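Local coordinates for protein soluble lytic murein transglycosylase (Pseudomonas aeruginosa, PDB 5OHU) that probably cleaves the glycan strands of bacterial cell-wall peptidoglycan, acting as a lytic transglycosylase in its turnover, at residues S341-W346 and E371-Y375; R582-W586 and W598-F604. One frame throughout, in Å; residues are numbered along the deposited sequence.

Interaction 1: residues S341-W346 and E371-Y375; sequences SRWRYW and ERDFY
Tyr-375 OH is gripped by three groups: Arg-342 NE donates to it at 3.0 Å with an N-H...O angle of 158°, and Gln-612 NE2 and Glu-600 OE1 also hydrogen-bond it, the glutamate, if ionised, probably taking the phenol's proton. The donor is used close to its plane, since the hydroxyl lies only 12° out of the guanidinium. The Arg-342 chain, extended at first, bends at chi3 (-62°), which turns NE toward the hydroxyl; the guanidinium and ring planes are perpendicular. Over one face of the ring, Arg-342 CA sits 3.5 Å from the centroid of Tyr-375, almost on its normal, a CH-pi contact; Phe-374 lies over the other face. The ring is thus a knob in the hole formed by Ser-341, Arg-342, Tyr-345 and Trp-346. Nearer the start of helix 374-383, Ser-341 OG donates to the syn lone pair of Asp-373 OD2 at 2.7 Å, while OD1 of this N-cap residue takes the backbone N of Gly-376. Between two partly exposed side chains, Arg-344 NH2 forms a 3.1 Å salt bridge with Glu-371 OE1, approaching from above the carboxylate plane. With NH1 of Arg-342 paired to Glu-311, the guanidinium links two partners, and its positive charge would probably favour the phenol oxygen as an acceptor.

Interaction 2: residues R582-W586 and W598-F604; sequences RVRQW and WIETIPF
Trp-586 CG lies anti to its own carbonyl carbon (chi1 -59°), while Trp-598 CG lies anti to its backbone N (chi1 -173°); these two settings send the first indole over Pro-603 and bring the second indole's N-H up to the carbonyl of Trp-586. There, Trp-598 NE1 donates to Trp-586 O at 3.0 Å in a fairly straight bond. The oxygen is close to the indole plane, but the donor stands well above the carbonyl plane, so the bond does not follow a lone pair. Arg-319 NH2 also binds this oxygen, giving the last carbonyl of the segment two donors.

The turn after helix 595-600 covers one face of the Trp-586 indole. Pro-603 CD lies 3.4 Å from the centroid of its five-membered ring, close to the normal, and Ile-602 CG2 lies over the six-membered ring at 4.2 Å from that centroid; both are CH-pi contacts. On the opposite face the backbone Arg-582 O, from one turn earlier, sits above the rim.

In the lysozyme-like region of the Slt family, helix 580-586 packs on the bend between helices 595-600 and 605-624, where Phe-604 is the N-cap residue of the latter. The ring of Phe-604 meets the Trp-586 edge in a T-shaped pair, with planes at 84° and Trp-586 CZ2 3.7 Å from Phe-604 CD2. At the edge of the same phenyl, Arg-582 NE lies 3.2 Å from Phe-604 CZ, and the guanidinium of Arg-582 is turned nearly perpendicular to the phenyl. Arg-582 NH1 meets Gln-585 OE1 at 3.0 Å, in both the guanidinium and carbonyl planes, which probably limits rotation of the guanidinium.

Overall arrangement
Interaction 1 closes before interaction 2 opens along the chain, and their centres lie about 19 Å apart. The first joins the starts of helices 341-354 and 374-383; the second joins helix 580-586 to helix 595-600 and the turn after it. Helix 595-600 connects them directly: the Glu-600 OE1 that meets the Tyr-375 hydroxyl also lies 2.8 Å from Trp-346 NE1, a probable hydrogen bond, while Phe-374 packs on Ile-599. Helix 307-319 serves both, as its Glu-311 pairs with Arg-342 and its Arg-315 with Glu-600. Each contact is internal to its own part of the chain; the bridge through Glu-600, Ile-599 and helix 307-319 joins the C-terminal, lysozyme-like region to the preceding all-helical part.

Interaction 1: residues S341-W346 and E371-Y375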
loop_
_atom_site.group_PDB
_atom_site.type_symbol
_atom_site.label_atom_id
_atom_site.label_comp_id
_atom_site.label_asym_id
_atom_site.label_seq_id
_atom_site.Cartn_x
_atom_site.Cartn_y
_atom_site.Cartn_z
ATOM N N SER A 341 -2.953 16.577 -10.599
ATOM C CA SER A 341 -3.535 17.756 -9.975
ATOM C C SER A 341 -2.564 18.404 -9.001
ATOM O O SER A 341 -2.579 19.624 -8.839
ATOM C CB SER A 341 -4.827 17.375 -9.261
ATOM O OG SER A 341 -4.599 16.253 -8.425
ATOM N N ARG A 342 -1.705 17.606 -8.356
ATOM C CA ARG A 342 -0.697 18.134 -7.442
ATOM C C ARG A 342 0.201 19.166 -8.122
ATOM O O ARG A 342 0.330 20.308 -7.656
ATOM C CB ARG A 342 0.141 16.984 -6.874
ATOM C CG ARG A 342 1.325 17.480 -6.061
ATOM C CD ARG A 342 2.181 16.348 -5.574
ATOM N NE ARG A 342 1.429 15.474 -4.679
ATOM C CZ ARG A 342 1.399 14.153 -4.815
ATOM N NH1 ARG A 342 2.069 13.587 -5.816
ATOM N NH2 ARG A 342 0.703 13.420 -3.965
ATOM N N TRP A 343 0.845 18.790 -9.217
ATOM C CA TRP A 343 1.812 19.728 -9.770
ATOM C C TRP A 343 1.169 20.771 -10.662
ATOM O O TRP A 343 1.765 21.839 -10.859
ATOM C CB TRP A 343 2.939 18.978 -10.491
ATOM C CG TRP A 343 3.644 18.146 -9.488
ATOM C CD1 TRP A 343 3.694 16.766 -9.415
ATOM C CD2 TRP A 343 4.301 18.632 -8.321
ATOM N NE1 TRP A 343 4.372 16.388 -8.285
ATOM C CE2 TRP A 343 4.760 17.511 -7.600
ATOM C CE3 TRP A 343 4.570 19.914 -7.825
ATOM C CZ2 TRP A 343 5.469 17.635 -6.410
ATOM C CZ3 TRP A 343 5.261 20.033 -6.644
ATOM C CH2 TRP A 343 5.704 18.900 -5.947
ATOM N N ARG A 344 -0.042 20.523 -11.164
ATOM C CA ARG A 344 -0.801 21.626 -11.752
ATOM C C ARG A 344 -1.124 22.657 -10.684
ATOM O O ARG A 344 -1.001 23.870 -10.913
ATOM C CB ARG A 344 -2.081 21.113 -12.420
ATOM C CG ARG A 344 -1.849 20.412 -13.761
ATOM C CD ARG A 344 -3.155 20.074 -14.464
ATOM N NE ARG A 344 -3.670 18.814 -13.941
ATOM C CZ ARG A 344 -4.956 18.505 -13.798
ATOM N NH1 ARG A 344 -5.893 19.374 -14.154
ATOM N NH2 ARG A 344 -5.288 17.314 -13.306
ATOM N N TYR A 345 -1.502 22.197 -9.489
ATOM C CA TYR A 345 -1.747 23.150 -8.418
ATOM C C TYR A 345 -0.479 23.911 -8.066
ATOM O O TYR A 345 -0.498 25.141 -7.958
ATOM C CB TYR A 345 -2.313 22.467 -7.165
ATOM C CG TYR A 345 -2.395 23.462 -6.026
ATOM C CD1 TYR A 345 -3.418 24.429 -6.000
ATOM C CD2 TYR A 345 -1.434 23.473 -5.009
ATOM C CE1 TYR A 345 -3.491 25.375 -4.994
ATOM C CE2 TYR A 345 -1.497 24.406 -3.986
ATOM C CZ TYR A 345 -2.532 25.354 -3.986
ATOM O OH TYR A 345 -2.598 26.285 -2.972
ATOM N N TRP A 346 0.632 23.199 -7.847
ATOM C CA TRP A 346 1.814 23.901 -7.361
ATOM C C TRP A 346 2.446 24.780 -8.436
ATOM O O TRP A 346 3.050 25.803 -8.099
ATOM C CB TRP A 346 2.808 22.910 -6.756
ATOM C CG TRP A 346 2.366 22.532 -5.347
ATOM C CD1 TRP A 346 1.903 21.320 -4.925
ATOM C CD2 TRP A 346 2.280 23.410 -4.210
ATOM N NE1 TRP A 346 1.563 21.374 -3.588
ATOM C CE2 TRP A 346 1.775 22.649 -3.129
ATOM C CE3 TRP A 346 2.575 24.763 -4.002
ATOM C CZ2 TRP A 346 1.566 23.202 -1.853
ATOM C CZ3 TRP A 346 2.375 25.317 -2.727
ATOM C CH2 TRP A 346 1.881 24.537 -1.674
ATOM N N GLU A 371 -11.581 19.543 -10.824
ATOM C CA GLU A 371 -11.055 18.289 -10.304
ATOM C C GLU A 371 -11.645 18.041 -8.921
ATOM O O GLU A 371 -11.793 18.969 -8.122
ATOM C CB GLU A 371 -9.529 18.327 -10.232
ATOM C CG GLU A 371 -8.877 16.988 -9.910
ATOM C CD GLU A 371 -8.402 16.259 -11.144
ATOM O OE1 GLU A 371 -8.157 16.926 -12.173
ATOM O OE2 GLU A 371 -8.264 15.019 -11.080
ATOM N N ARG A 372 -11.988 16.785 -8.639
ATOM C CA ARG A 372 -12.767 16.464 -7.452
ATOM C C ARG A 372 -11.908 16.018 -6.269
ATOM O O ARG A 372 -12.429 15.395 -5.343
ATOM C CB ARG A 372 -13.803 15.389 -7.782
ATOM C CG ARG A 372 -14.610 15.694 -9.029
ATOM C CD ARG A 372 -16.036 15.212 -8.902
ATOM N NE ARG A 372 -16.691 15.778 -7.727
ATOM C CZ ARG A 372 -17.977 15.610 -7.434
ATOM N NH1 ARG A 372 -18.756 14.894 -8.232
ATOM N NH2 ARG A 372 -18.484 16.161 -6.341
ATOM N N ASP A 373 -10.616 16.331 -6.262
ATOM C CA ASP A 373 -9.748 15.870 -5.186
ATOM C C ASP A 373 -9.219 17.060 -4.382
ATOM O O ASP A 373 -9.648 18.204 -4.568
ATOM C CB ASP A 373 -8.630 14.989 -5.741
ATOM C CG ASP A 373 -7.582 15.768 -6.516
ATOM O OD1 ASP A 373 -7.834 16.921 -6.919
ATOM O OD2 ASP A 373 -6.498 15.206 -6.737
ATOM N N PHE A 374 -8.266 16.773 -3.492
ATOM C CA PHE A 374 -7.732 17.787 -2.583
ATOM C C PHE A 374 -7.199 19.003 -3.329
ATOM O O PHE A 374 -7.479 20.143 -2.948
ATOM C CB PHE A 374 -6.648 17.157 -1.696
ATOM C CG PHE A 374 -5.881 18.149 -0.848
ATOM C CD1 PHE A 374 -6.445 18.632 0.344
ATOM C CD2 PHE A 374 -4.631 18.622 -1.244
ATOM C CE1 PHE A 374 -5.780 19.543 1.150
ATOM C CE2 PHE A 374 -3.941 19.528 -0.432
ATOM C CZ PHE A 374 -4.525 20.000 0.766
ATOM N N TYR A 375 -6.415 18.786 -4.396
ATOM C CA TYR A 375 -5.827 19.918 -5.107
ATOM C C TYR A 375 -6.860 20.703 -5.922
ATOM O O TYR A 375 -6.650 21.893 -6.186
ATOM C CB TYR A 375 -4.686 19.426 -6.007
ATOM C CG TYR A 375 -3.533 18.827 -5.218
ATOM C CD1 TYR A 375 -2.640 19.646 -4.522
ATOM C CD2 TYR A 375 -3.349 17.441 -5.143
ATOM C CE1 TYR A 375 -1.597 19.110 -3.766
ATOM C CE2 TYR A 375 -2.298 16.899 -4.399
ATOM C CZ TYR A 375 -1.421 17.738 -3.726
ATOM O OH TYR A 375 -0.387 17.194 -2.992
#

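Interaction 2: residues R582-W586 and W598-F604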
loop_
_atom_site.group_PDB
_atom_site.type_symbol
_atom_site.label_atom_id
_atom_site.label_comp_id
_atom_site.label_asym_id
_atom_site.label_seq_id
_atom_site.Cartn_x
_atom_site.Cartn_y
_atom_site.Cartn_z
ATOM N N ARG A 582 5.807 13.011 16.105
ATOM C CA ARG A 582 6.211 13.242 14.726
ATOM C C ARG A 582 5.722 14.597 14.222
ATOM O O ARG A 582 6.441 15.286 13.491
ATOM C CB ARG A 582 5.689 12.128 13.831
ATOM C CG ARG A 582 6.532 10.893 13.860
ATOM C CD ARG A 582 7.771 11.082 13.034
ATOM N NE ARG A 582 8.403 9.796 12.772
ATOM C CZ ARG A 582 9.598 9.443 13.228
ATOM N NH1 ARG A 582 10.300 10.293 13.963
ATOM N NH2 ARG A 582 10.094 8.246 12.937
ATOM N N VAL A 583 4.499 14.989 14.589
ATOM C CA VAL A 583 3.967 16.252 14.086
ATOM C C VAL A 583 4.737 17.429 14.670
ATOM O O VAL A 583 5.111 18.354 13.945
ATOM C CB VAL A 583 2.458 16.358 14.356
ATOM C CG1 VAL A 583 1.935 17.729 13.920
ATOM C CG2 VAL A 583 1.728 15.241 13.610
ATOM N N ARG A 584 5.021 17.403 15.977
ATOM C CA ARG A 584 5.839 18.463 16.562
ATOM C C ARG A 584 7.205 18.540 15.883
ATOM O O ARG A 584 7.736 19.634 15.661
ATOM C CB ARG A 584 5.975 18.251 18.072
ATOM C CG ARG A 584 4.668 18.488 18.823
ATOM C CD ARG A 584 4.812 18.395 20.345
ATOM N NE ARG A 584 4.705 17.024 20.848
ATOM C CZ ARG A 584 5.727 16.330 21.336
ATOM N NH1 ARG A 584 6.934 16.883 21.393
ATOM N NH2 ARG A 584 5.544 15.089 21.768
ATOM N N GLN A 585 7.782 17.389 15.520
ATOM C CA GLN A 585 9.034 17.413 14.767
ATOM C C GLN A 585 8.859 18.106 13.423
ATOM O O GLN A 585 9.746 18.846 12.982
ATOM C CB GLN A 585 9.563 15.997 14.550
ATOM C CG GLN A 585 9.983 15.278 15.813
ATOM C CD GLN A 585 10.812 14.044 15.521
ATOM O OE1 GLN A 585 10.348 13.108 14.867
ATOM N NE2 GLN A 585 12.050 14.036 16.006
ATOM N N TRP A 586 7.729 17.870 12.750
ATOM C CA TRP A 586 7.487 18.507 11.462
ATOM C C TRP A 586 7.146 19.988 11.587
ATOM O O TRP A 586 7.011 20.668 10.567
ATOM C CB TRP A 586 6.373 17.774 10.730
ATOM C CG TRP A 586 6.673 16.328 10.496
ATOM C CD1 TRP A 586 7.901 15.739 10.473
ATOM C CD2 TRP A 586 5.724 15.283 10.252
ATOM N NE1 TRP A 586 7.778 14.395 10.217
ATOM C CE2 TRP A 586 6.453 14.086 10.082
ATOM C CE3 TRP A 586 4.331 15.242 10.157
ATOM C CZ2 TRP A 586 5.833 12.857 9.841
ATOM C CZ3 TRP A 586 3.717 14.021 9.907
ATOM C CH2 TRP A 586 4.466 12.849 9.749
ATOM N N TRP A 598 2.927 23.209 4.222
ATOM C CA TRP A 598 3.192 22.252 5.296
ATOM C C TRP A 598 2.694 20.864 4.930
ATOM O O TRP A 598 3.411 19.874 5.109
ATOM C CB TRP A 598 2.553 22.698 6.610
ATOM C CG TRP A 598 2.990 21.792 7.746
ATOM C CD1 TRP A 598 4.163 21.873 8.455
ATOM C CD2 TRP A 598 2.284 20.654 8.277
ATOM N NE1 TRP A 598 4.220 20.864 9.397
ATOM C CE2 TRP A 598 3.075 20.114 9.313
ATOM C CE3 TRP A 598 1.048 20.063 7.997
ATOM C CZ2 TRP A 598 2.677 19.007 10.053
ATOM C CZ3 TRP A 598 0.655 18.957 8.735
ATOM C CH2 TRP A 598 1.472 18.439 9.747
ATOM N N ILE A 599 1.470 20.773 4.401
ATOM C CA ILE A 599 0.926 19.476 4.011
ATOM C C ILE A 599 1.780 18.857 2.923
ATOM O O ILE A 599 2.129 17.671 2.980
ATOM C CB ILE A 599 -0.538 19.608 3.550
ATOM C CG1 ILE A 599 -1.460 19.827 4.751
ATOM C CG2 ILE A 599 -0.972 18.319 2.872
ATOM C CD1 ILE A 599 -2.693 20.641 4.395
ATOM N N GLU A 600 2.125 19.656 1.912
ATOM C CA GLU A 600 2.873 19.140 0.776
ATOM C C GLU A 600 4.237 18.607 1.194
ATOM O O GLU A 600 4.770 17.694 0.549
ATOM C CB GLU A 600 3.064 20.230 -0.277
ATOM C CG GLU A 600 3.480 19.662 -1.612
ATOM C CD GLU A 600 2.505 18.609 -2.095
ATOM O OE1 GLU A 600 1.281 18.943 -2.177
ATOM O OE2 GLU A 600 2.949 17.450 -2.327
ATOM N N THR A 601 4.822 19.159 2.263
ATOM C CA THR A 601 6.174 18.795 2.664
ATOM C C THR A 601 6.186 17.871 3.868
ATOM O O THR A 601 7.226 17.717 4.510
ATOM C CB THR A 601 7.029 20.037 2.943
ATOM O OG1 THR A 601 6.459 20.795 4.019
ATOM C CG2 THR A 601 7.126 20.938 1.689
ATOM N N ILE A 602 5.056 17.244 4.180
ATOM C CA ILE A 602 5.055 16.173 5.187
ATOM C C ILE A 602 5.989 15.049 4.722
ATOM O O ILE A 602 5.881 14.581 3.574
ATOM C CB ILE A 602 3.621 15.647 5.398
ATOM C CG1 ILE A 602 2.808 16.620 6.259
ATOM C CG2 ILE A 602 3.618 14.258 6.064
ATOM C CD1 ILE A 602 1.339 16.275 6.237
ATOM N N PRO A 603 6.926 14.588 5.544
ATOM C CA PRO A 603 7.887 13.581 5.062
ATOM C C PRO A 603 7.277 12.232 4.714
ATOM O O PRO A 603 7.791 11.564 3.809
ATOM C CB PRO A 603 8.882 13.461 6.231
ATOM C CG PRO A 603 8.645 14.689 7.075
ATOM C CD PRO A 603 7.187 14.984 6.925
ATOM N N PHE A 604 6.224 11.789 5.412
ATOM C CA PHE A 604 5.631 10.472 5.168
ATOM C C PHE A 604 4.563 10.578 4.083
ATOM O O PHE A 604 3.567 11.281 4.274
ATOM C CB PHE A 604 4.993 9.895 6.435
ATOM C CG PHE A 604 5.954 9.660 7.569
ATOM C CD1 PHE A 604 7.325 9.804 7.399
ATOM C CD2 PHE A 604 5.467 9.273 8.824
ATOM C CE1 PHE A 604 8.198 9.581 8.463
ATOM C CE2 PHE A 604 6.327 9.042 9.892
ATOM C CZ PHE A 604 7.698 9.192 9.717
#